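Local coordinates for putative regulatory protein SCO4313 (Streptomyces coelicolor, PDB 2OI8) that probably binds DNA as a dimeric transcriptional regulator of the TetR family, at residues Lys22-Glu27 against Lys44-Ser49; Gly33-Ser38 against Thr113-Tyr118; Leu37-Ile42 against Asp61-Glu66; Ala95-Ala100 against Phe200-Leu205; Asp102-Tyr107 against Leu189-Gln194. All coordinates share one frame; numbering follows the deposited sequence.

Interaction 1. Residues Lys22-Glu27 against Lys44-Ser49; sequences KDHAWE and KRMGMS
Two groups converge on E27 OE1. One turn earlier on helix 14-32, H24 ND1 donates to E27 OE1 at 2.8 Å in a nearly straight bond (169° at the hydrogen); the oxygen lies in the imidazole plane and is met on the syn side of its carboxylate, tilted out of that plane. From the end of helix 39-45, R45 NH1 adds a salt bridge to the same E27 OE1 at 3.5 Å, with the oxygen at the edge of the guanidinium. The R45 chain, bent at chi2 and chi3, also carries NH1 to 3.2 Å from H24 CE1, which sits over one guanidinium face, the two planes 63° apart. CG of M46, a selenomethionine, comes to 3.7 Å from H24 CD2, and its SE approaches the ring obliquely. Beyond, G47, with positive phi, closes the helix in a Schellman motif. Putting an alanine at H24 would probably cost E27 OE1 its short bond and leave M46 CG without its ring neighbour. Carboxylate and guanidinium would pull opposite ways on the imidazole, E27 favouring a protonated ring and R45 opposing it, an effect that solvent at this surface of the DNA-binding domain would probably soften.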
# COMPACT_ATOMS: atom_id res chain seq x y z
N LYS A 22 10.27 21.12 6.86
CA LYS A 22 10.00 19.76 6.40
C LYS A 22 9.80 18.83 7.57
O LYS A 22 8.83 18.05 7.56
CB LYS A 22 11.09 19.27 5.45
CG LYS A 22 10.93 19.89 4.07
CD LYS A 22 11.77 19.24 3.00
CE LYS A 22 13.26 19.43 3.29
NZ LYS A 22 14.01 19.11 2.05
N ASP A 23 10.68 18.93 8.58
CA ASP A 23 10.49 18.26 9.86
C ASP A 23 9.09 18.45 10.44
O ASP A 23 8.41 17.47 10.70
CB ASP A 23 11.52 18.73 10.89
CG ASP A 23 12.75 17.85 10.93
OD1 ASP A 23 12.90 16.98 10.05
OD2 ASP A 23 13.58 18.03 11.84
N HIS A 24 8.63 19.69 10.62
CA HIS A 24 7.28 19.86 11.17
C HIS A 24 6.21 19.29 10.28
O HIS A 24 5.17 18.85 10.77
CB HIS A 24 6.98 21.32 11.52
CG HIS A 24 7.91 21.86 12.56
ND1 HIS A 24 7.98 21.34 13.83
CD2 HIS A 24 8.84 22.84 12.49
CE1 HIS A 24 8.91 21.98 14.51
NE2 HIS A 24 9.45 22.90 13.72
N ALA A 25 6.47 19.29 8.97
CA ALA A 25 5.53 18.74 7.99
C ALA A 25 5.32 17.24 8.22
O ALA A 25 4.20 16.76 8.15
CB ALA A 25 6.00 19.02 6.57
N TRP A 26 6.38 16.50 8.54
CA TRP A 26 6.21 15.11 8.89
C TRP A 26 5.31 14.97 10.13
O TRP A 26 4.39 14.15 10.11
CB TRP A 26 7.55 14.39 9.05
CG TRP A 26 8.27 14.24 7.73
CD1 TRP A 26 9.35 14.97 7.29
CD2 TRP A 26 7.95 13.32 6.67
NE1 TRP A 26 9.72 14.55 6.02
CE2 TRP A 26 8.88 13.55 5.62
CE3 TRP A 26 6.97 12.33 6.50
CZ2 TRP A 26 8.85 12.83 4.43
CZ3 TRP A 26 6.95 11.62 5.32
CH2 TRP A 26 7.88 11.87 4.30
N GLU A 27 5.53 15.79 11.16
CA GLU A 27 4.72 15.75 12.40
C GLU A 27 3.23 15.84 12.05
O GLU A 27 2.44 14.97 12.44
CB GLU A 27 5.09 16.87 13.39
CG GLU A 27 6.35 16.63 14.20
CD GLU A 27 6.81 17.87 15.02
OE1 GLU A 27 6.60 19.05 14.62
OE2 GLU A 27 7.42 17.64 16.09
N LYS A 44 2.36 29.08 12.20
CA LYS A 44 1.93 29.29 13.59
C LYS A 44 2.79 28.45 14.54
O LYS A 44 3.14 28.93 15.62
CB LYS A 44 0.42 28.99 13.77
N ARG A 45 3.16 27.23 14.13
CA ARG A 45 4.01 26.37 14.98
C ARG A 45 5.40 26.93 15.24
O ARG A 45 5.97 26.74 16.31
CB ARG A 45 4.13 24.96 14.41
CG ARG A 45 3.82 23.90 15.44
CD ARG A 45 4.98 22.99 15.75
NE ARG A 45 5.80 23.50 16.82
CZ ARG A 45 6.76 22.81 17.43
NH1 ARG A 45 6.99 21.55 17.09
NH2 ARG A 45 7.46 23.38 18.39
N MSE A 46 5.95 27.63 14.24
CA MSE A 46 7.28 28.19 14.33
C MSE A 46 7.26 29.66 14.67
O MSE A 46 8.29 30.31 14.66
CB MSE A 46 8.02 27.98 13.02
CG MSE A 46 8.32 26.52 12.70
SE MSE A 46 8.97 26.25 10.86
CE MSE A 46 10.72 27.19 11.05
N GLY A 47 6.08 30.21 14.95
CA GLY A 47 5.94 31.64 15.25
C GLY A 47 6.38 32.59 14.14
O GLY A 47 6.87 33.69 14.41
N MSE A 48 6.19 32.16 12.89
CA MSE A 48 6.45 33.00 11.72
C MSE A 48 5.16 33.51 11.10
O MSE A 48 4.07 33.00 11.39
CB MSE A 48 7.19 32.20 10.65
CG MSE A 48 8.68 32.06 10.86
SE MSE A 48 9.30 30.54 9.78
CE MSE A 48 8.93 31.23 7.98
N SER A 49 5.30 34.50 10.23
CA SER A 49 4.16 34.95 9.43
C SER A 49 3.84 33.92 8.34
O SER A 49 4.75 33.36 7.71
CB SER A 49 4.42 36.34 8.83
OG SER A 49 5.76 36.47 8.38

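Interaction 2. Residues Gly33-Ser38 against Thr113-Tyr118; sequences GASALS and TPVPGY
Two loops meet at the seam between the DNA-binding and C-terminal domains: A34 and S35, just past helix 14-32, pack against V115 and P116, which follow helix 104-111. The backbones come close, with S35 CA 5.9 Å from V115 CA. V115 splits the contact between its methyls. CG1 lies anti to the backbone N (chi1 -179°), which sends both branches across the seam: V115 CG2 meets A34 CB at 3.5 Å, while V115 CG1 lies 3.7 Å from S35 CB. The serine carbon also reaches the proline ring, S35 CB standing 3.8 Å from P116 CD, and S35 OG lies 3.7 Å from P116 CD, with CG and CB of the ring little farther off. What joins the loops is thus van der Waals contact of small groups.

Each loop contains a turn. On the DNA-binding side S35 has a positive phi of 87°, and A36 N makes a weak bond back to A34 O, as in a classic gamma turn. On the other side V115 to Y118 form a type II beta turn, closed by Y118 N to V115 O at 3.2 Å, with G117 at the position where a side chain would run into the preceding carbonyl oxygen. Y118, at the end of the turn, packs on helix 60-84, where its OH bonds to T65 OG1. The dimer partner closes in as well: S35 packs on A32 and P116 on T31 of the second subunit, and T113 OG1 bonds to T113 N of that subunit.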
# COMPACT_ATOMS: atom_id res chain seq x y z
N GLY A 33 -2.32 13.50 8.94
CA GLY A 33 -2.37 12.98 7.58
C GLY A 33 -2.06 14.02 6.53
O GLY A 33 -2.47 15.18 6.64
N ALA A 34 -1.33 13.61 5.50
CA ALA A 34 -1.10 14.47 4.35
C ALA A 34 -2.45 15.03 3.92
O ALA A 34 -3.49 14.45 4.25
CB ALA A 34 -0.47 13.66 3.22
N SER A 35 -2.46 16.16 3.21
CA SER A 35 -3.74 16.75 2.72
C SER A 35 -4.38 17.65 3.77
O SER A 35 -4.74 18.79 3.47
CB SER A 35 -4.74 15.67 2.25
OG SER A 35 -5.83 16.22 1.51
N ALA A 36 -4.52 17.13 4.99
CA ALA A 36 -4.78 17.98 6.15
C ALA A 36 -3.55 18.83 6.42
O ALA A 36 -3.61 19.79 7.18
CB ALA A 36 -5.12 17.13 7.37
N LEU A 37 -2.44 18.47 5.79
CA LEU A 37 -1.16 19.18 5.95
C LEU A 37 -1.22 20.64 5.48
O LEU A 37 -1.58 20.91 4.34
CB LEU A 37 -0.08 18.41 5.19
CG LEU A 37 1.27 19.04 4.87
CD1 LEU A 37 2.04 19.44 6.14
CD2 LEU A 37 2.07 18.06 4.04
N SER A 38 -0.86 21.58 6.35
CA SER A 38 -1.03 23.00 6.04
C SER A 38 0.12 23.92 6.47
O SER A 38 0.52 23.95 7.63
CB SER A 38 -2.33 23.52 6.66
OG SER A 38 -2.18 23.76 8.05
N THR A 113 -1.60 5.66 0.38
CA THR A 113 -2.74 6.38 -0.12
C THR A 113 -2.31 7.70 -0.76
O THR A 113 -1.70 8.54 -0.10
CB THR A 113 -3.72 6.60 1.03
OG1 THR A 113 -3.94 5.34 1.69
CG2 THR A 113 -5.06 7.20 0.52
N PRO A 114 -2.67 7.92 -2.03
CA PRO A 114 -2.29 9.15 -2.73
C PRO A 114 -2.84 10.38 -2.00
O PRO A 114 -3.88 10.29 -1.34
CB PRO A 114 -2.98 9.03 -4.09
CG PRO A 114 -3.54 7.65 -4.20
CD PRO A 114 -3.54 7.03 -2.83
N VAL A 115 -2.18 11.53 -2.12
CA VAL A 115 -2.70 12.71 -1.45
C VAL A 115 -3.75 13.36 -2.34
O VAL A 115 -3.46 13.69 -3.48
CB VAL A 115 -1.59 13.67 -1.04
CG1 VAL A 115 -2.18 14.88 -0.33
CG2 VAL A 115 -0.60 12.95 -0.17
N PRO A 116 -4.99 13.49 -1.84
CA PRO A 116 -6.11 14.00 -2.65
C PRO A 116 -5.82 15.40 -3.10
O PRO A 116 -5.37 16.22 -2.31
CB PRO A 116 -7.27 14.04 -1.66
CG PRO A 116 -6.92 13.04 -0.63
CD PRO A 116 -5.43 13.14 -0.48
N GLY A 117 -6.08 15.65 -4.38
CA GLY A 117 -5.90 16.97 -4.96
C GLY A 117 -4.49 17.21 -5.50
O GLY A 117 -4.32 18.06 -6.39
N TYR A 118 -3.50 16.48 -4.97
CA TYR A 118 -2.11 16.70 -5.34
C TYR A 118 -1.73 15.99 -6.64
O TYR A 118 -1.87 14.77 -6.76
CB TYR A 118 -1.17 16.23 -4.21
CG TYR A 118 0.29 16.20 -4.62
CD1 TYR A 118 1.05 17.36 -4.61
CD2 TYR A 118 0.89 15.02 -5.04
CE1 TYR A 118 2.39 17.35 -5.00
CE2 TYR A 118 2.23 14.99 -5.42
CZ TYR A 118 2.98 16.17 -5.40
OH TYR A 118 4.31 16.16 -5.78

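Interaction 3. Residues Leu37-Ile42 against Asp61-Glu66; sequences LSLNAI and DELITE
L37 and I64 run past each other in opposite directions, and so do L39 and L63, two antiparallel aliphatic pairs between residues 37-39, at the start of the predicted helix-turn-helix region, and helix 60-84. In the first pair L37 CD2 is placed 3.3 Å from I64 CD1, shorter than methyl groups normally pack, so the exact separation is doubtful. L37 brings its branches there with CG anti to the backbone N (chi1 165°). In the second, L39 CD2 meets L63 CD2 at 3.9 Å. That L63 methyl serves both leucines, since L37 CD1 also approaches L63 CD2, at 4.3 Å, and this ties the two pairs into one buried apolar patch.

Local bonds hold the backbones. S38 is the N-cap of helix 39-45, its OG taking a weak bond from A41 N. On the other helix D61 O accepts T65 N at 2.7 Å and T65 OG1 at 2.8 Å, from opposite faces of its carbonyl plane.

Neighbours from both domains surround the patch. Helix 14-32 places Q28 against L37 and I42, helix 50-54, the probable recognition helix, brings L53 onto L39 and I42, and Y118 covers I64 from the C-terminal domain.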
# COMPACT_ATOMS: atom_id res chain seq x y z
N LEU A 37 -2.44 18.47 5.79
CA LEU A 37 -1.16 19.18 5.95
C LEU A 37 -1.22 20.64 5.48
O LEU A 37 -1.58 20.91 4.34
CB LEU A 37 -0.08 18.41 5.19
CG LEU A 37 1.27 19.04 4.87
CD1 LEU A 37 2.04 19.44 6.14
CD2 LEU A 37 2.07 18.06 4.04
N SER A 38 -0.86 21.58 6.35
CA SER A 38 -1.03 23.00 6.04
C SER A 38 0.12 23.92 6.47
O SER A 38 0.52 23.95 7.63
CB SER A 38 -2.33 23.52 6.66
OG SER A 38 -2.18 23.76 8.05
N LEU A 39 0.62 24.71 5.51
CA LEU A 39 1.67 25.68 5.75
C LEU A 39 1.35 26.69 6.84
O LEU A 39 2.25 27.23 7.49
CB LEU A 39 2.03 26.41 4.46
CG LEU A 39 2.81 25.60 3.43
CD1 LEU A 39 2.92 26.38 2.15
CD2 LEU A 39 4.19 25.30 3.96
N ASN A 40 0.06 26.94 7.07
CA ASN A 40 -0.36 27.85 8.12
C ASN A 40 -0.17 27.35 9.53
O ASN A 40 0.15 28.14 10.43
CB ASN A 40 -1.80 28.24 7.93
CG ASN A 40 -1.96 29.51 7.15
OD1 ASN A 40 -3.08 29.95 6.90
ND2 ASN A 40 -0.84 30.12 6.75
N ALA A 41 -0.38 26.05 9.73
CA ALA A 41 -0.15 25.43 11.02
C ALA A 41 1.35 25.40 11.32
O ALA A 41 1.77 25.65 12.46
CB ALA A 41 -0.73 24.03 11.05
N ILE A 42 2.14 25.10 10.30
CA ILE A 42 3.60 25.20 10.35
C ILE A 42 4.01 26.61 10.78
O ILE A 42 4.72 26.78 11.77
CB ILE A 42 4.24 24.88 8.98
CG1 ILE A 42 3.61 23.61 8.35
CG2 ILE A 42 5.76 24.79 9.11
CD1 ILE A 42 4.53 22.43 8.15
N ASP A 61 1.60 22.06 -2.36
CA ASP A 61 2.03 21.03 -3.32
C ASP A 61 3.52 21.07 -3.50
O ASP A 61 4.15 20.02 -3.61
CB ASP A 61 1.31 21.16 -4.67
CG ASP A 61 -0.16 20.74 -4.61
OD1 ASP A 61 -0.56 20.01 -3.67
OD2 ASP A 61 -0.92 21.16 -5.51
N GLU A 62 4.09 22.27 -3.52
CA GLU A 62 5.54 22.46 -3.51
C GLU A 62 6.22 21.78 -2.32
O GLU A 62 7.30 21.20 -2.46
CB GLU A 62 5.88 23.94 -3.49
CG GLU A 62 5.89 24.60 -4.84
CD GLU A 62 6.77 25.83 -4.87
OE1 GLU A 62 7.65 25.99 -3.97
OE2 GLU A 62 6.58 26.64 -5.80
N LEU A 63 5.58 21.87 -1.16
CA LEU A 63 6.09 21.23 0.02
C LEU A 63 5.94 19.73 -0.13
O LEU A 63 6.90 19.00 0.13
CB LEU A 63 5.37 21.72 1.27
CG LEU A 63 5.80 21.00 2.55
CD1 LEU A 63 7.32 21.11 2.86
CD2 LEU A 63 4.99 21.52 3.72
N ILE A 64 4.76 19.26 -0.55
CA ILE A 64 4.54 17.83 -0.71
C ILE A 64 5.59 17.30 -1.68
O ILE A 64 6.31 16.33 -1.36
CB ILE A 64 3.14 17.50 -1.30
CG1 ILE A 64 1.98 17.89 -0.36
CG2 ILE A 64 3.08 16.03 -1.75
CD1 ILE A 64 1.94 17.13 0.91
N THR A 65 5.69 17.98 -2.83
CA THR A 65 6.61 17.59 -3.88
C THR A 65 7.99 17.32 -3.31
O THR A 65 8.55 16.28 -3.60
CB THR A 65 6.69 18.62 -5.01
OG1 THR A 65 5.44 18.66 -5.70
CG2 THR A 65 7.78 18.27 -6.00
N GLU A 66 8.51 18.25 -2.50
CA GLU A 66 9.85 18.12 -1.88
C GLU A 66 9.97 16.95 -0.90
O GLU A 66 11.02 16.28 -0.82
CB GLU A 66 10.29 19.42 -1.18
CG GLU A 66 10.99 20.45 -2.09
CD GLU A 66 11.89 19.81 -3.16
OE1 GLU A 66 12.92 19.20 -2.79
OE2 GLU A 66 11.56 19.91 -4.36

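Interaction 4. Residues Ala95-Ala100 against Phe200-Leu205; sequences ALRAWA and FDSALL
R97 reaches from helix 89-102 to the first turn of helix 202-213, within the all-helical C-terminal domain of the TetR fold. Its guanidinium lies against A203: NH2 of R97 is 3.4 Å from A203 CA and 3.5 Å from A203 CB, with the alanine CA over one face of the flat group. S202 OG stands near the guanidinium plane instead, at the edge, and at 4.0 Å from R97 NH2 it is a neighbour only. The reach comes from an extended chain, straight from CG to NE with CG anti to the backbone N (chi1 -174°), which carries the charge across to the helix start.

In the next shell, one residue reaches both partners. E190, on helix 170-191, forms a salt bridge with R97 NH1 and probably a hydrogen bond with S202 OG, both modelled too short for their lengths to be trusted. A leucine in place of R97 would probably leave E190 without its counter-charge and A203 without the flat group that packs on it.

Further out, the helix start is fixed by D201 at the N-cap, whose OD1 takes a weak bond from A203 N at 3.3 Å. D201 N in turn bonds to H155 NE2 of the second subunit. Its carbonyl oxygen accepts twice, D201 O receiving L204 N at 2.7 Å and L205 N at 3.3 Å.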
# COMPACT_ATOMS: atom_id res chain seq x y z
N ALA A 95 17.95 -4.24 2.43
CA ALA A 95 18.07 -2.79 2.44
C ALA A 95 16.65 -2.16 2.38
O ALA A 95 16.29 -1.27 3.17
CB ALA A 95 18.91 -2.33 1.26
N LEU A 96 15.86 -2.67 1.46
CA LEU A 96 14.51 -2.16 1.25
C LEU A 96 13.62 -2.34 2.49
O LEU A 96 12.82 -1.46 2.79
CB LEU A 96 13.86 -2.81 0.00
CG LEU A 96 12.43 -2.36 -0.33
CD1 LEU A 96 12.33 -0.82 -0.58
CD2 LEU A 96 11.79 -3.17 -1.49
N ARG A 97 13.80 -3.46 3.22
CA ARG A 97 12.97 -3.80 4.38
C ARG A 97 13.20 -2.80 5.49
O ARG A 97 12.24 -2.26 6.06
CB ARG A 97 13.24 -5.23 4.88
CG ARG A 97 12.30 -5.69 6.02
CD ARG A 97 12.25 -7.20 6.22
NE ARG A 97 11.44 -7.54 7.38
CZ ARG A 97 10.11 -7.69 7.34
NH1 ARG A 97 9.47 -7.58 6.19
NH2 ARG A 97 9.40 -7.97 8.44
N ALA A 98 14.47 -2.54 5.76
CA ALA A 98 14.88 -1.66 6.87
C ALA A 98 14.53 -0.21 6.59
O ALA A 98 14.05 0.50 7.48
CB ALA A 98 16.38 -1.81 7.13
N TRP A 99 14.76 0.22 5.35
CA TRP A 99 14.33 1.54 4.92
C TRP A 99 12.81 1.69 5.13
O TRP A 99 12.33 2.70 5.68
CB TRP A 99 14.72 1.80 3.46
CG TRP A 99 14.22 3.13 2.98
CD1 TRP A 99 14.85 4.32 3.08
CD2 TRP A 99 12.96 3.39 2.33
NE1 TRP A 99 14.08 5.33 2.55
CE2 TRP A 99 12.91 4.78 2.08
CE3 TRP A 99 11.88 2.60 1.96
CZ2 TRP A 99 11.82 5.39 1.47
CZ3 TRP A 99 10.80 3.20 1.34
CH2 TRP A 99 10.78 4.59 1.10
N ALA A 100 12.05 0.68 4.69
CA ALA A 100 10.61 0.66 4.90
C ALA A 100 10.28 0.70 6.39
O ALA A 100 9.50 1.54 6.86
CB ALA A 100 9.97 -0.57 4.25
N PHE A 200 1.75 -15.27 12.79
CA PHE A 200 2.98 -15.76 12.20
C PHE A 200 4.00 -14.62 12.11
O PHE A 200 3.68 -13.47 12.44
CB PHE A 200 2.74 -16.43 10.84
CG PHE A 200 2.31 -15.48 9.74
CD1 PHE A 200 3.26 -14.78 8.99
CD2 PHE A 200 0.97 -15.31 9.44
CE1 PHE A 200 2.87 -13.91 7.98
CE2 PHE A 200 0.58 -14.44 8.42
CZ PHE A 200 1.52 -13.75 7.70
N ASP A 201 5.20 -14.95 11.66
CA ASP A 201 6.30 -14.02 11.63
C ASP A 201 6.48 -13.58 10.19
O ASP A 201 7.15 -14.24 9.39
CB ASP A 201 7.55 -14.69 12.16
CG ASP A 201 8.72 -13.74 12.32
OD1 ASP A 201 8.61 -12.55 11.99
OD2 ASP A 201 9.77 -14.21 12.78
N SER A 202 5.85 -12.44 9.88
CA SER A 202 5.88 -11.85 8.54
C SER A 202 7.30 -11.63 8.00
O SER A 202 7.50 -11.67 6.80
CB SER A 202 5.10 -10.53 8.53
OG SER A 202 5.81 -9.51 9.22
N ALA A 203 8.27 -11.40 8.89
CA ALA A 203 9.67 -11.33 8.48
C ALA A 203 10.12 -12.62 7.79
O ALA A 203 10.96 -12.60 6.88
CB ALA A 203 10.56 -11.03 9.68
N LEU A 204 9.56 -13.75 8.22
CA LEU A 204 9.89 -15.06 7.63
C LEU A 204 9.18 -15.20 6.30
O LEU A 204 9.79 -15.67 5.33
CB LEU A 204 9.55 -16.22 8.57
CG LEU A 204 10.56 -16.72 9.61
CD1 LEU A 204 11.51 -15.64 10.13
CD2 LEU A 204 9.85 -17.42 10.78
N LEU A 205 7.91 -14.79 6.26
CA LEU A 205 7.20 -14.61 4.98
C LEU A 205 8.03 -13.81 3.97
O LEU A 205 8.20 -14.24 2.82
CB LEU A 205 5.82 -13.97 5.17
CG LEU A 205 5.15 -13.54 3.85
CD1 LEU A 205 4.94 -14.70 2.87
CD2 LEU A 205 3.85 -12.78 4.08

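Interaction 5. Residues Asp102-Tyr107 against Leu189-Gln194; sequences DDPQRY and LELAGQ
L191 straddles two residues of helix 104-111, giving one methyl to an aromatic face and the other to a proline ring. L191 CD1 sits over one face of Y107, 4.0 Å from the ring centroid and 26° off its normal, a CH-pi contact displaced toward the rim. L191 CD2 rests on the proline, 3.8 Å from P104 CG, and the two side chains cross at about a right angle. CG anti to the backbone N (chi1 178°) sends the Y107 ring to L191, and chi2 near -90° sets which way its face turns; the far end is anchored by a hydrogen bond between its OH and H184 ND1 on helix 170-191.

Both helix ends are closed by local bonds. D103 is the N-cap of helix 104-111: its OD1 accepts R106 N at 3.1 Å, met from above the carboxylate plane. Its OD2 lies over a face of the R106 guanidinium, a long ion pair that acts through charge alone. Across the contact G193, with positive phi, ends helix 170-191, as Q194 N bonds to L189 O at 2.9 Å and G193 N to E190 O at 3.0 Å. Q194 OE1 reaches Y72 OH of the second subunit.

A capped helix start thus packs against a Schellman-closed helix end, within the helical C-terminal domain that in TetR relatives houses the ligand pocket and the dimer interface.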
# COMPACT_ATOMS: atom_id res chain seq x y z
N ASP A 102 12.12 1.47 8.83
CA ASP A 102 12.76 2.54 9.60
C ASP A 102 11.83 3.74 9.72
O ASP A 102 11.92 4.48 10.67
CB ASP A 102 14.13 2.92 9.04
CG ASP A 102 14.78 4.09 9.79
OD1 ASP A 102 15.00 4.01 11.03
OD2 ASP A 102 15.08 5.09 9.13
N ASP A 103 10.92 3.92 8.75
CA ASP A 103 10.06 5.11 8.70
C ASP A 103 8.80 4.83 7.88
O ASP A 103 8.72 5.20 6.70
CB ASP A 103 10.82 6.29 8.11
CG ASP A 103 10.08 7.60 8.24
OD1 ASP A 103 8.86 7.62 8.48
OD2 ASP A 103 10.71 8.65 8.09
N PRO A 104 7.79 4.20 8.51
CA PRO A 104 6.58 3.84 7.78
C PRO A 104 5.88 5.03 7.12
O PRO A 104 5.29 4.88 6.02
CB PRO A 104 5.68 3.25 8.88
CG PRO A 104 6.65 2.69 9.90
CD PRO A 104 7.72 3.78 9.92
N GLN A 105 5.93 6.20 7.77
CA GLN A 105 5.26 7.38 7.25
C GLN A 105 5.88 7.78 5.94
O GLN A 105 5.17 8.13 4.99
CB GLN A 105 5.30 8.55 8.23
CG GLN A 105 4.47 8.36 9.45
CD GLN A 105 3.04 7.97 9.13
OE1 GLN A 105 2.33 8.65 8.35
NE2 GLN A 105 2.59 6.87 9.71
N ARG A 106 7.21 7.69 5.88
CA ARG A 106 7.91 7.98 4.64
C ARG A 106 7.55 6.95 3.55
O ARG A 106 7.32 7.32 2.40
CB ARG A 106 9.40 8.00 4.90
CG ARG A 106 10.26 8.44 3.74
CD ARG A 106 11.73 8.36 4.15
NE ARG A 106 12.06 7.05 4.72
CZ ARG A 106 13.21 6.76 5.32
NH1 ARG A 106 14.15 7.69 5.43
NH2 ARG A 106 13.43 5.55 5.81
N TYR A 107 7.45 5.67 3.92
CA TYR A 107 7.09 4.62 2.98
C TYR A 107 5.74 4.93 2.34
O TYR A 107 5.57 4.85 1.11
CB TYR A 107 7.06 3.25 3.70
CG TYR A 107 6.64 2.07 2.82
CD1 TYR A 107 5.30 1.71 2.72
CD2 TYR A 107 7.59 1.30 2.10
CE1 TYR A 107 4.88 0.62 1.91
CE2 TYR A 107 7.19 0.20 1.28
CZ TYR A 107 5.83 -0.12 1.19
OH TYR A 107 5.39 -1.18 0.41
N LEU A 189 1.73 -4.62 3.35
CA LEU A 189 0.75 -5.40 4.12
C LEU A 189 1.11 -5.42 5.56
O LEU A 189 0.24 -5.29 6.39
CB LEU A 189 0.56 -6.82 3.61
CG LEU A 189 -0.26 -6.97 2.32
CD1 LEU A 189 -0.31 -8.44 1.96
CD2 LEU A 189 -1.68 -6.42 2.49
N GLU A 190 2.40 -5.58 5.89
CA GLU A 190 2.77 -5.53 7.31
C GLU A 190 2.66 -4.14 7.91
O GLU A 190 2.01 -3.98 8.95
CB GLU A 190 4.11 -6.22 7.64
CG GLU A 190 5.35 -5.80 6.91
CD GLU A 190 6.44 -6.89 6.97
OE1 GLU A 190 6.57 -7.59 8.01
OE2 GLU A 190 7.17 -7.07 5.96
N LEU A 191 3.21 -3.13 7.23
CA LEU A 191 3.06 -1.71 7.61
C LEU A 191 1.60 -1.19 7.65
O LEU A 191 1.29 -0.26 8.39
CB LEU A 191 3.90 -0.83 6.69
CG LEU A 191 5.43 -0.95 6.84
CD1 LEU A 191 6.18 0.05 5.93
CD2 LEU A 191 5.82 -0.70 8.30
N ALA A 192 0.72 -1.78 6.83
CA ALA A 192 -0.69 -1.42 6.82
C ALA A 192 -1.46 -2.14 7.93
O ALA A 192 -2.66 -1.98 8.03
CB ALA A 192 -1.31 -1.75 5.44
N GLY A 193 -0.78 -2.95 8.73
CA GLY A 193 -1.39 -3.61 9.89
C GLY A 193 -2.15 -4.90 9.58
O GLY A 193 -2.94 -5.35 10.42
N GLN A 194 -1.88 -5.51 8.42
CA GLN A 194 -2.70 -6.64 7.95
C GLN A 194 -2.31 -8.03 8.44
O GLN A 194 -3.03 -8.99 8.18
CB GLN A 194 -2.82 -6.65 6.42
CG GLN A 194 -3.39 -5.38 5.88
CD GLN A 194 -4.81 -5.14 6.38
OE1 GLN A 194 -5.70 -5.99 6.19
NE2 GLN A 194 -5.05 -3.98 7.01

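How the interactions relate
Interactions 1 and 3 lie within the DNA-binding domain, their centres about 9 Å apart, and meet through A25, which packs on L37, I42 and L63; both draw on helix 39-45. Interaction 2 shares L37 and S38 with interaction 3, centres about 9 Å apart, and extends it to the loop after helix 104-111, joining the two domains. Interactions 4 and 5 belong to the C-terminal domain, centres about 10 Å apart, with residues 102-107 and 189-194 falling between the two segments of interaction 4 in sequence. W26 packs on R106, a further interdomain link that joins interaction 1 to interaction 5. Interactions 2, 4 and 5 touch the second subunit; of these only interaction 2 is itself interdomain.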